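Local coordinates for protein AT-less polyketide synthase (PDB 4TKT) that probably acts as a ketosynthase domain of an AT-less type I polyketide synthase, extending the acyl chain by decarboxylative condensation during isomigrastatin assembly, at residues Val522-Ala527 and Gly533-Ala538; Cys101-Leu106 and Gly503-Thr508; Ala308-Arg313 and Pro419-Leu424; Ser188-Ile193 and Ala434-Glu439; Leu223-Gly228 and Tyr247-Gly252. One frame throughout, in Å; residues are numbered along the deposited sequence. Where two conformers were deposited one is given.

Contact 1. Residues Val522-Ala527 and Gly533-Ala538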
# COMPACT_ATOMS: atom_id res chain seq x y z
N VAL A 522 -20.00 -12.60 -16.77
CA VAL A 522 -20.61 -11.38 -16.25
C VAL A 522 -22.09 -11.60 -15.93
O VAL A 522 -22.58 -11.15 -14.90
CB VAL A 522 -20.47 -10.21 -17.26
CG1 VAL A 522 -21.22 -8.98 -16.76
CG2 VAL A 522 -19.00 -9.89 -17.49
N ASP A 523 -22.78 -12.32 -16.81
CA ASP A 523 -24.19 -12.63 -16.59
C ASP A 523 -24.39 -13.47 -15.34
O ASP A 523 -25.32 -13.23 -14.56
CB ASP A 523 -24.79 -13.37 -17.79
CG ASP A 523 -24.99 -12.46 -18.99
OD1 ASP A 523 -24.83 -11.23 -18.84
OD2 ASP A 523 -25.34 -12.99 -20.07
N ALA A 524 -23.53 -14.46 -15.14
CA ALA A 524 -23.62 -15.33 -13.98
C ALA A 524 -23.34 -14.56 -12.70
O ALA A 524 -24.03 -14.74 -11.70
CB ALA A 524 -22.65 -16.50 -14.12
N LEU A 525 -22.33 -13.70 -12.74
CA LEU A 525 -21.97 -12.87 -11.60
C LEU A 525 -23.09 -11.90 -11.24
O LEU A 525 -23.40 -11.70 -10.06
CB LEU A 525 -20.69 -12.09 -11.88
CG LEU A 525 -19.43 -12.95 -11.97
CD1 LEU A 525 -18.24 -12.15 -12.46
CD2 LEU A 525 -19.13 -13.59 -10.62
N ASP A 526 -23.71 -11.31 -12.26
CA ASP A 526 -24.82 -10.39 -12.05
C ASP A 526 -26.00 -11.11 -11.42
O ASP A 526 -26.67 -10.57 -10.53
CB ASP A 526 -25.24 -9.75 -13.37
CG ASP A 526 -26.12 -8.53 -13.17
OD1 ASP A 526 -25.90 -7.79 -12.19
OD2 ASP A 526 -27.03 -8.31 -14.00
N ALA A 527 -26.25 -12.34 -11.87
CA ALA A 527 -27.35 -13.14 -11.34
C ALA A 527 -27.14 -13.45 -9.87
O ALA A 527 -28.06 -13.32 -9.06
CB ALA A 527 -27.51 -14.42 -12.15
N GLY A 533 -32.05 -15.94 -10.74
CA GLY A 533 -31.81 -17.30 -11.19
C GLY A 533 -30.45 -17.51 -11.80
O GLY A 533 -29.99 -16.71 -12.62
N LEU A 534 -29.79 -18.59 -11.40
CA LEU A 534 -28.46 -18.92 -11.91
C LEU A 534 -28.54 -19.82 -13.14
O LEU A 534 -29.42 -20.67 -13.23
CB LEU A 534 -27.63 -19.59 -10.82
CG LEU A 534 -27.30 -18.72 -9.60
CD1 LEU A 534 -26.42 -19.48 -8.63
CD2 LEU A 534 -26.64 -17.41 -10.03
N PRO A 535 -27.60 -19.65 -14.08
CA PRO A 535 -27.55 -20.50 -15.27
C PRO A 535 -27.19 -21.94 -14.91
O PRO A 535 -26.90 -22.24 -13.75
CB PRO A 535 -26.46 -19.85 -16.12
CG PRO A 535 -25.60 -19.13 -15.14
CD PRO A 535 -26.54 -18.63 -14.09
N ALA A 536 -27.21 -22.82 -15.90
CA ALA A 536 -26.74 -24.19 -15.71
C ALA A 536 -25.22 -24.18 -15.60
O ALA A 536 -24.54 -23.41 -16.28
CB ALA A 536 -27.19 -25.08 -16.85
N GLY A 537 -24.69 -25.03 -14.73
CA GLY A 537 -23.26 -25.08 -14.50
C GLY A 537 -22.81 -24.11 -13.43
O GLY A 537 -21.63 -24.04 -13.10
N ALA A 538 -23.76 -23.35 -12.90
CA ALA A 538 -23.47 -22.42 -11.81
C ALA A 538 -24.05 -22.95 -10.50
O ALA A 538 -25.14 -23.52 -10.49
CB ALA A 538 -24.01 -21.04 -12.12

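Contact 2. Residues Cys101-Leu106 and Gly503-Thr508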
# COMPACT_ATOMS: atom_id res chain seq x y z
N CYS A 101 -5.36 -4.06 5.12
CA CYS A 101 -4.35 -3.78 4.11
C CYS A 101 -3.51 -5.02 3.80
O CYS A 101 -3.22 -5.31 2.64
CB CYS A 101 -3.45 -2.64 4.57
SG CYS A 101 -2.14 -2.21 3.41
N ALA A 102 -3.13 -5.74 4.84
CA ALA A 102 -2.33 -6.96 4.69
C ALA A 102 -3.05 -8.00 3.84
O ALA A 102 -2.46 -8.60 2.95
CB ALA A 102 -1.99 -7.54 6.05
N HIS A 103 -4.33 -8.21 4.13
CA HIS A 103 -5.11 -9.19 3.40
C HIS A 103 -5.26 -8.80 1.94
O HIS A 103 -5.06 -9.62 1.04
CB HIS A 103 -6.49 -9.38 4.03
CG HIS A 103 -7.32 -10.43 3.35
ND1 HIS A 103 -7.05 -11.77 3.48
CD2 HIS A 103 -8.39 -10.33 2.54
CE1 HIS A 103 -7.93 -12.46 2.77
NE2 HIS A 103 -8.75 -11.61 2.19
N THR A 104 -5.62 -7.53 1.70
CA THR A 104 -5.79 -7.04 0.34
C THR A 104 -4.51 -7.19 -0.48
O THR A 104 -4.56 -7.42 -1.68
CB THR A 104 -6.23 -5.56 0.32
OG1 THR A 104 -5.34 -4.79 1.14
CG2 THR A 104 -7.63 -5.42 0.87
N THR A 105 -3.36 -7.08 0.19
CA THR A 105 -2.08 -7.20 -0.49
C THR A 105 -1.84 -8.64 -0.95
O THR A 105 -1.32 -8.88 -2.04
CB THR A 105 -0.90 -6.76 0.40
OG1 THR A 105 -1.16 -5.46 0.94
CG2 THR A 105 0.39 -6.70 -0.41
N LEU A 106 -2.23 -9.60 -0.11
CA LEU A 106 -2.10 -11.00 -0.48
C LEU A 106 -3.02 -11.33 -1.65
O LEU A 106 -2.66 -12.08 -2.55
CB LEU A 106 -2.42 -11.91 0.71
CG LEU A 106 -1.22 -12.38 1.54
CD1 LEU A 106 -0.54 -11.22 2.26
CD2 LEU A 106 -1.66 -13.44 2.53
N GLY A 503 -5.50 -18.31 -5.45
CA GLY A 503 -5.14 -17.04 -4.84
C GLY A 503 -6.17 -16.46 -3.89
O GLY A 503 -6.07 -15.30 -3.49
N ARG A 504 -7.16 -17.27 -3.52
CA ARG A 504 -8.17 -16.84 -2.56
C ARG A 504 -8.42 -17.91 -1.51
O ARG A 504 -8.26 -19.10 -1.78
CB ARG A 504 -9.48 -16.48 -3.26
CG ARG A 504 -9.40 -15.30 -4.22
CD ARG A 504 -9.10 -14.00 -3.49
NE ARG A 504 -9.25 -12.84 -4.36
CZ ARG A 504 -8.29 -12.36 -5.14
NH1 ARG A 504 -7.10 -12.95 -5.18
NH2 ARG A 504 -8.51 -11.29 -5.90
N GLU A 505 -8.82 -17.49 -0.32
CA GLU A 505 -9.18 -18.41 0.75
C GLU A 505 -10.55 -19.03 0.48
O GLU A 505 -11.50 -18.32 0.14
CB GLU A 505 -9.21 -17.70 2.10
CG GLU A 505 -8.02 -16.80 2.37
CD GLU A 505 -6.78 -17.58 2.76
OE1 GLU A 505 -6.91 -18.77 3.12
OE2 GLU A 505 -5.68 -16.99 2.70
N ALA A 506 -10.64 -20.34 0.61
CA ALA A 506 -11.93 -21.02 0.48
C ALA A 506 -12.76 -20.79 1.74
O ALA A 506 -12.50 -21.39 2.78
CB ALA A 506 -11.73 -22.50 0.23
N MSE A 507 -13.77 -19.93 1.64
CA MSE A 507 -14.56 -19.55 2.80
C MSE A 507 -15.93 -20.23 2.81
O MSE A 507 -16.20 -21.10 1.99
CB MSE A 507 -14.71 -18.03 2.86
CG MSE A 507 -13.39 -17.29 2.79
SE MSE A 507 -13.54 -15.36 3.11
CE MSE A 507 -11.70 -14.84 2.71
N THR A 508 -16.78 -19.83 3.75
CA THR A 508 -18.04 -20.51 4.02
C THR A 508 -19.04 -20.44 2.86
O THR A 508 -19.37 -21.47 2.26
CB THR A 508 -18.72 -19.94 5.28
OG1 THR A 508 -17.80 -20.00 6.37
CG2 THR A 508 -19.96 -20.73 5.62

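Contact 3. Residues Ala308-Arg313 and Pro419-Leu424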
# COMPACT_ATOMS: atom_id res chain seq x y z
N ALA A 308 22.48 -0.70 -5.41
CA ALA A 308 21.60 -1.06 -6.52
C ALA A 308 22.39 -1.38 -7.78
O ALA A 308 21.92 -2.10 -8.65
CB ALA A 308 20.61 0.06 -6.79
N GLY A 309 23.60 -0.84 -7.86
CA GLY A 309 24.46 -1.07 -9.02
C GLY A 309 23.93 -0.38 -10.27
O GLY A 309 24.11 -0.88 -11.38
N VAL A 310 23.28 0.76 -10.08
CA VAL A 310 22.69 1.49 -11.20
C VAL A 310 23.57 2.66 -11.63
O VAL A 310 24.46 3.08 -10.90
CB VAL A 310 21.29 2.03 -10.84
CG1 VAL A 310 20.39 0.90 -10.38
CG2 VAL A 310 21.39 3.09 -9.76
N ASP A 311 23.31 3.16 -12.83
CA ASP A 311 23.94 4.38 -13.32
C ASP A 311 22.94 5.53 -13.20
O ASP A 311 22.00 5.61 -13.98
CB ASP A 311 24.40 4.22 -14.77
CG ASP A 311 25.31 5.34 -15.24
OD1 ASP A 311 25.32 6.43 -14.62
OD2 ASP A 311 26.02 5.14 -16.25
N PRO A 312 23.13 6.40 -12.20
CA PRO A 312 22.23 7.52 -11.87
C PRO A 312 21.82 8.37 -13.07
O PRO A 312 20.77 9.01 -13.03
CB PRO A 312 23.05 8.36 -10.88
CG PRO A 312 24.35 7.64 -10.69
CD PRO A 312 24.20 6.26 -11.20
N ARG A 313 22.63 8.37 -14.13
CA ARG A 313 22.27 9.08 -15.35
C ARG A 313 21.01 8.49 -15.98
O ARG A 313 20.27 9.17 -16.69
CB ARG A 313 23.44 9.05 -16.34
CG ARG A 313 23.17 9.73 -17.68
CD ARG A 313 22.76 11.19 -17.50
NE ARG A 313 22.46 11.83 -18.78
CZ ARG A 313 21.28 11.77 -19.39
NH1 ARG A 313 21.09 12.38 -20.55
NH2 ARG A 313 20.28 11.09 -18.84
N PRO A 419 14.90 -1.43 -18.46
CA PRO A 419 13.88 -1.13 -17.45
C PRO A 419 13.85 0.35 -17.09
O PRO A 419 14.90 0.99 -17.04
CB PRO A 419 14.32 -1.96 -16.24
CG PRO A 419 15.18 -3.04 -16.80
CD PRO A 419 15.88 -2.42 -17.97
N ARG A 420 12.66 0.89 -16.87
CA ARG A 420 12.53 2.24 -16.35
C ARG A 420 13.08 2.28 -14.94
O ARG A 420 12.84 1.36 -14.15
CB ARG A 420 11.07 2.70 -16.39
CG ARG A 420 10.61 3.18 -17.76
CD ARG A 420 9.14 3.59 -17.75
NE ARG A 420 8.27 2.50 -18.20
CZ ARG A 420 7.73 2.43 -19.41
NH1 ARG A 420 6.95 1.40 -19.73
NH2 ARG A 420 7.95 3.38 -20.30
N LEU A 421 13.83 3.32 -14.61
CA LEU A 421 14.54 3.39 -13.34
C LEU A 421 14.07 4.58 -12.51
O LEU A 421 13.97 5.70 -13.00
CB LEU A 421 16.05 3.48 -13.59
CG LEU A 421 16.97 3.18 -12.41
CD1 LEU A 421 16.70 1.79 -11.85
CD2 LEU A 421 18.42 3.30 -12.85
N GLY A 422 13.78 4.33 -11.23
CA GLY A 422 13.27 5.37 -10.36
C GLY A 422 13.91 5.40 -8.99
O GLY A 422 14.49 4.42 -8.53
N GLY A 423 13.81 6.56 -8.33
CA GLY A 423 14.34 6.73 -6.99
C GLY A 423 13.29 7.30 -6.06
O GLY A 423 12.42 8.07 -6.47
N LEU A 424 13.37 6.92 -4.79
CA LEU A 424 12.36 7.31 -3.81
C LEU A 424 13.01 7.70 -2.49
O LEU A 424 13.74 6.92 -1.89
CB LEU A 424 11.37 6.16 -3.60
CG LEU A 424 10.37 6.26 -2.44
CD1 LEU A 424 9.39 7.40 -2.65
CD2 LEU A 424 9.64 4.94 -2.28

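Contact 4. Residues Ser188-Ile193 and Ala434-Glu439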
# COMPACT_ATOMS: atom_id res chain seq x y z
N SER A 188 9.63 5.95 8.28
CA SER A 188 9.32 4.64 8.85
C SER A 188 9.03 3.56 7.80
O SER A 188 9.64 2.49 7.85
CB SER A 188 8.14 4.75 9.80
OG SER A 188 8.49 5.51 10.94
N ALA A 189 8.13 3.84 6.87
CA ALA A 189 7.73 2.86 5.87
C ALA A 189 8.91 2.41 5.02
O ALA A 189 9.08 1.22 4.74
CB ALA A 189 6.63 3.41 4.99
N LEU A 190 9.74 3.36 4.61
CA LEU A 190 10.91 3.05 3.81
C LEU A 190 11.95 2.30 4.63
O LEU A 190 12.70 1.48 4.10
CB LEU A 190 11.52 4.32 3.23
CG LEU A 190 11.36 4.43 1.71
CD1 LEU A 190 9.90 4.28 1.33
CD2 LEU A 190 11.93 5.74 1.19
N SER A 191 11.99 2.58 5.92
CA SER A 191 12.90 1.87 6.81
C SER A 191 12.46 0.43 6.98
O SER A 191 13.29 -0.48 7.07
CB SER A 191 12.98 2.57 8.17
OG SER A 191 13.51 3.88 8.04
N ALA A 192 11.15 0.22 7.02
CA ALA A 192 10.59 -1.13 7.11
C ALA A 192 10.95 -1.94 5.87
O ALA A 192 11.37 -3.09 5.97
CB ALA A 192 9.08 -1.07 7.29
N ILE A 193 10.78 -1.32 4.71
CA ILE A 193 11.14 -1.94 3.45
C ILE A 193 12.62 -2.28 3.42
O ILE A 193 13.02 -3.36 2.97
CB ILE A 193 10.79 -1.02 2.26
CG1 ILE A 193 9.26 -0.89 2.14
CG2 ILE A 193 11.40 -1.54 0.97
CD1 ILE A 193 8.79 -0.00 1.02
N ALA A 434 16.13 7.84 4.32
CA ALA A 434 16.06 6.60 3.56
C ALA A 434 15.89 6.88 2.08
O ALA A 434 15.23 7.84 1.68
CB ALA A 434 14.93 5.73 4.08
N HIS A 435 16.50 6.03 1.25
CA HIS A 435 16.32 6.10 -0.19
C HIS A 435 16.18 4.69 -0.76
O HIS A 435 16.91 3.78 -0.37
CB HIS A 435 17.47 6.84 -0.86
CG HIS A 435 17.22 7.19 -2.29
ND1 HIS A 435 16.56 8.34 -2.67
CD2 HIS A 435 17.53 6.54 -3.44
CE1 HIS A 435 16.48 8.38 -3.98
NE2 HIS A 435 17.06 7.30 -4.48
N VAL A 436 15.24 4.53 -1.68
CA VAL A 436 14.98 3.23 -2.29
C VAL A 436 15.06 3.34 -3.81
O VAL A 436 14.55 4.30 -4.40
CB VAL A 436 13.61 2.68 -1.88
CG1 VAL A 436 13.29 1.39 -2.62
CG2 VAL A 436 13.57 2.43 -0.38
N VAL A 437 15.71 2.37 -4.44
CA VAL A 437 15.89 2.36 -5.89
C VAL A 437 15.08 1.25 -6.54
O VAL A 437 15.30 0.07 -6.25
CB VAL A 437 17.36 2.19 -6.28
CG1 VAL A 437 17.52 2.21 -7.79
CG2 VAL A 437 18.21 3.27 -5.63
N VAL A 438 14.14 1.61 -7.41
CA VAL A 438 13.29 0.62 -8.05
C VAL A 438 13.33 0.70 -9.58
O VAL A 438 13.53 1.77 -10.16
CB VAL A 438 11.81 0.75 -7.60
CG1 VAL A 438 11.71 0.68 -6.09
CG2 VAL A 438 11.20 2.05 -8.10
N GLU A 439 13.16 -0.45 -10.22
CA GLU A 439 12.99 -0.53 -11.66
C GLU A 439 11.84 -1.47 -11.97
O GLU A 439 11.54 -2.36 -11.18
CB GLU A 439 14.28 -1.02 -12.33
CG GLU A 439 14.69 -2.42 -11.91
CD GLU A 439 15.87 -2.95 -12.71
OE1 GLU A 439 16.48 -2.17 -13.47
OE2 GLU A 439 16.18 -4.15 -12.59

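Contact 5. Residues Leu223-Gly228 and Tyr247-Gly252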
# COMPACT_ATOMS: atom_id res chain seq x y z
N LEU A 223 -2.45 20.38 17.59
CA LEU A 223 -1.98 21.34 18.59
C LEU A 223 -0.46 21.35 18.64
O LEU A 223 0.16 22.34 19.03
CB LEU A 223 -2.55 21.00 19.97
CG LEU A 223 -4.05 21.23 20.19
CD1 LEU A 223 -4.48 20.69 21.54
CD2 LEU A 223 -4.39 22.70 20.07
N MSE A 224 0.14 20.24 18.21
CA MSE A 224 1.58 20.08 18.25
C MSE A 224 2.27 20.78 17.09
O MSE A 224 3.26 21.49 17.28
CB MSE A 224 1.94 18.60 18.25
CG MSE A 224 3.39 18.31 18.53
SE MSE A 224 4.12 17.03 17.26
CE MSE A 224 4.63 18.28 15.87
N ILE A 225 1.75 20.58 15.89
CA ILE A 225 2.31 21.23 14.71
C ILE A 225 1.99 22.72 14.70
O ILE A 225 2.61 23.49 13.97
CB ILE A 225 1.79 20.58 13.40
CG1 ILE A 225 0.28 20.77 13.27
CG2 ILE A 225 2.13 19.11 13.37
CD1 ILE A 225 -0.29 20.19 11.98
N GLY A 226 1.02 23.12 15.52
CA GLY A 226 0.69 24.52 15.67
C GLY A 226 1.69 25.21 16.58
O GLY A 226 2.15 26.32 16.30
N GLU A 227 2.02 24.54 17.68
CA GLU A 227 2.98 25.07 18.64
C GLU A 227 4.38 25.12 18.03
O GLU A 227 5.08 26.12 18.17
CB GLU A 227 2.99 24.21 19.90
CG GLU A 227 3.81 24.79 21.03
CD GLU A 227 4.03 23.81 22.16
OE1 GLU A 227 3.80 24.18 23.33
OE2 GLU A 227 4.43 22.66 21.88
N GLY A 228 4.76 24.05 17.35
CA GLY A 228 6.08 23.96 16.74
C GLY A 228 6.18 24.69 15.41
O GLY A 228 7.25 24.76 14.81
N TYR A 247 3.88 21.95 6.34
CA TYR A 247 3.21 20.84 5.68
C TYR A 247 1.79 20.67 6.20
O TYR A 247 1.37 21.36 7.14
CB TYR A 247 4.00 19.54 5.87
CG TYR A 247 4.08 19.02 7.29
CD1 TYR A 247 3.08 18.23 7.83
CD2 TYR A 247 5.18 19.31 8.09
CE1 TYR A 247 3.16 17.75 9.12
CE2 TYR A 247 5.27 18.83 9.39
CZ TYR A 247 4.25 18.05 9.90
OH TYR A 247 4.33 17.57 11.18
N VAL A 248 1.05 19.76 5.58
CA VAL A 248 -0.28 19.38 6.05
C VAL A 248 -0.30 17.87 6.26
O VAL A 248 0.08 17.11 5.37
CB VAL A 248 -1.39 19.82 5.06
CG1 VAL A 248 -1.14 19.27 3.67
CG2 VAL A 248 -2.75 19.40 5.57
N PRO A 249 -0.71 17.42 7.45
CA PRO A 249 -0.69 15.99 7.75
C PRO A 249 -1.72 15.21 6.94
O PRO A 249 -2.77 15.75 6.59
CB PRO A 249 -1.03 15.94 9.25
CG PRO A 249 -1.77 17.20 9.51
CD PRO A 249 -1.17 18.23 8.60
N GLY A 250 -1.41 13.96 6.63
CA GLY A 250 -2.31 13.12 5.86
C GLY A 250 -2.39 11.71 6.41
O GLY A 250 -1.45 11.23 7.05
N GLU A 251 -3.51 11.05 6.16
CA GLU A 251 -3.73 9.67 6.60
C GLU A 251 -3.45 8.69 5.47
O GLU A 251 -3.63 9.02 4.31
CB GLU A 251 -5.16 9.48 7.10
CG GLU A 251 -5.47 10.19 8.41
CD GLU A 251 -6.90 9.97 8.85
OE1 GLU A 251 -7.78 9.81 7.98
OE2 GLU A 251 -7.15 9.95 10.07
N GLY A 252 -3.02 7.48 5.82
CA GLY A 252 -2.75 6.48 4.80
C GLY A 252 -2.32 5.13 5.33
O GLY A 252 -1.69 5.03 6.38

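Contact 1. Residues Val522-Ala527 and Gly533-Ala538
Gly533 brings its carbonyl O to 3.4 Å from Ala527 CB, the first touch between the loop 533-538 and the helix it has just left. Having no side chain, Gly533 meets the helix through its main chain alone. Leu534 follows, and here the branch matters: with CG anti to its own carbonyl carbon and beside the backbone N (chi1 -64°), the end of the side chain swings closer to the helix than its first bond would suggest. Its CD2 methyl lies 3.8 Å from Ala527 CB and also reaches the main chain one turn earlier, 4.1 Å from Ala524 O. In this linker region the loop after helix 518-530 folds back along it, toward strand 538-541, with Phe511 of strand 509-515 touching both Leu534 and Leu525. Pro535 comes next and rests the CG corner of its ring 4.1 Å from Ala524 CB, on the small-side-chain surface that two alanines one helical turn apart give the returning chain. From Pro535 the backbone enters a type II beta turn that delivers Ala538 to strand 538-541; Gly537 supplies the positive phi (88°), although Ala536 and Gly537 are modelled in two conformers, so details there are doubtful.

Contact 2. Residues Cys101-Leu106 and Gly503-Thr508
At the seam where the ketosynthase core meets the linker domain, His103 of helix 93-109 faces Glu505 and Met507 in the loop that runs from helix 493-502 to strand 509-515. The imidazole does the touching for the helix, carried toward the loop by a side chain with CG anti to the backbone N (chi1 -177°). Glu505 CG comes up at the ring edge, near its plane, 4.4 Å from His103 CE1. Met507, present as selenomethionine, brings its CE methyl obliquely to 4.4 Å from His103 NE2. Phe80 flanks the contact: it meets the His103 ring edge-to-face and also touches Met507. Within the helix, Cys101 O accepts from the amide of Thr105 and from the hydroxyl of the same residue, Thr105 OG1 lying 2.7 Å from it. The carboxylate of Glu505 is engaged elsewhere, OE2 taking the backbone N of Arg113. Both approaches to the imidazole are loose, so shape rather than a polar bond joins the two segments. Glu505 OE2 is 5.5 Å from His103 ND1 and could modestly favour a protonated ring, but Arg504 NE, 6.7 Å from His103 NE2, would act the other way, and the two influences probably offset each other in part.

Contact 3. Residues Ala308-Arg313 and Pro419-Leu424
Asp311 OD1 accepts a weak hydrogen bond from Arg313 N at 3.4 Å, fairly straight at 162°; the same aspartate approaches the other segment through its main chain, with Asp311 O 4.4 Å from Leu421 CD2. The bond spans the start of the short 3-10 segment 312-313, within which Arg313 turns its guanidinium to a cation-pi contact with Phe349. The packing proper belongs to Val310 and Leu421, whose side chains cross at a slant. Leu421 CD2 sits 3.7 Å from Val310 CB and 4.0 Å from Val310 CG1, while Leu421 CD1 stays 4.1 Å from that same CG1. In Leu421 the first torsion (chi1 -164°) carries CG toward the loop, and chi2 of 57° turns CD2 onto Val310, with CD1 a little farther. Val310, with CG1 beside its backbone N, offers the CB–CG1 side to the leucine. Val437 of the adjacent strand 432-439 also touches Val310. The loop 308-313 carries the chain from helix 294-308 to strand 317-319, and Leu421 opens strand 421-427, the neighbour of that strand in the sheet. With the contact carried almost wholly by aliphatic groups, it rests on van der Waals packing with partial burial and has little directional demand.

Contact 4. Residues Ser188-Ile193 and Ala434-Glu439
Leu190 drives its side chain from helix 188-202 onto strand 432-439, where Ala434 and Val436 receive it. Its first torsion is unusual: at chi1 -111° it lies well away from a staggered minimum, while chi2 is an ordinary 54°. With this torsion the side chain meets both neighbours. Close to the backbone, Leu190 CB meets Ala434 CB at 3.8 Å, a short partner that lets the helix come near, with the CA atoms of the two residues 6.3 Å apart. Further out, the branch point does the work, Leu190 CG lying 3.6 Å from Val436 CG2. The Leu190 CD2 methyl lies 3.9 Å from Ala434 O and 4.0 Å from Val436 CG2.

Val436 sets CG1 anti to its backbone N (chi1 175°), which leaves CG2 beside that N and turned to the leucine; the two side chains run at a slant to each other. Both strand residues point to the helix, whereas His435 between them points away, to the outer helix 294-308, and bonds Ser425 OG through ND1. Ile193, one turn on from Leu190, touches Ile275 and Leu371 of helix 366-380. Helix 188-202, which begins just after the cysteine that by family resemblance is probably the nucleophile, thus belongs to the buried helical layer between the two sheets, as expected of the five-layered thiolase fold.

Contact 5. Residues Leu223-Gly228 and Tyr247-Gly252
Ile225, Tyr247 and Pro249 account for nearly all of this buried contact, and the isoleucine sends a different branch to each of the others. Its CG2 methyl, 3.5 Å from Tyr247 OH and 4.2 Å from Tyr247 CZ, approaches the phenol end of the ring at a slant that is neither over the face nor at the edge. Its other branch ends in CD1, which packs 4.0 Å from Pro249 CD and 4.2 Å from Pro249 CG.

The division follows from the torsions. In Ile225, CG1 occupies the position between the backbone N and the carbonyl carbon (chi1 64°), a rotamer uncommon within helices, and chi2 near 180° then extends CD1 toward the proline. CG2 falls beside the backbone N, facing the tyrosine. Tyr247 has a like first torsion of 66°, which brings the far end of its ring to the helix although its first bond does not aim there. The remainder of the ring is occupied elsewhere: it stands edge-to-face to His361 and touches Phe230 and Cys237. Pro249, two residues on, offers the CD–CG side of its ring in a chain whose next partners include Asn214 and, through Glu251, Arg45. His361 lies in the NIGH sequence motif and is probably the counterpart of an active-site histidine in related ketosynthases, so this packing of helix 220-227 against the loop leading into strand 252-260 probably forms part of the wall of the active-site region.

In the fold
Contacts 3 and 4 form the tightest pair, their centres 13 Å apart: strands 421-427 and 432-439 are antiparallel neighbours, probably bonded at Gly422 N to Val438 O and Leu424 O to Val436 N, both 2.8 Å. Contact 5 lies about 23 Å from contact 4 between centres. Both probably border the active-site region, contact 5 through the tyrosine beside His361 and contact 4 through the helix that begins just after the probable nucleophilic cysteine. Contact 2, about 25 Å from contact 4 between centres, joins the core to the linker, and contact 1, 23 Å from contact 2 between centres, belongs to the linker region's outer end, its centre about 51 Å from that of contact 5.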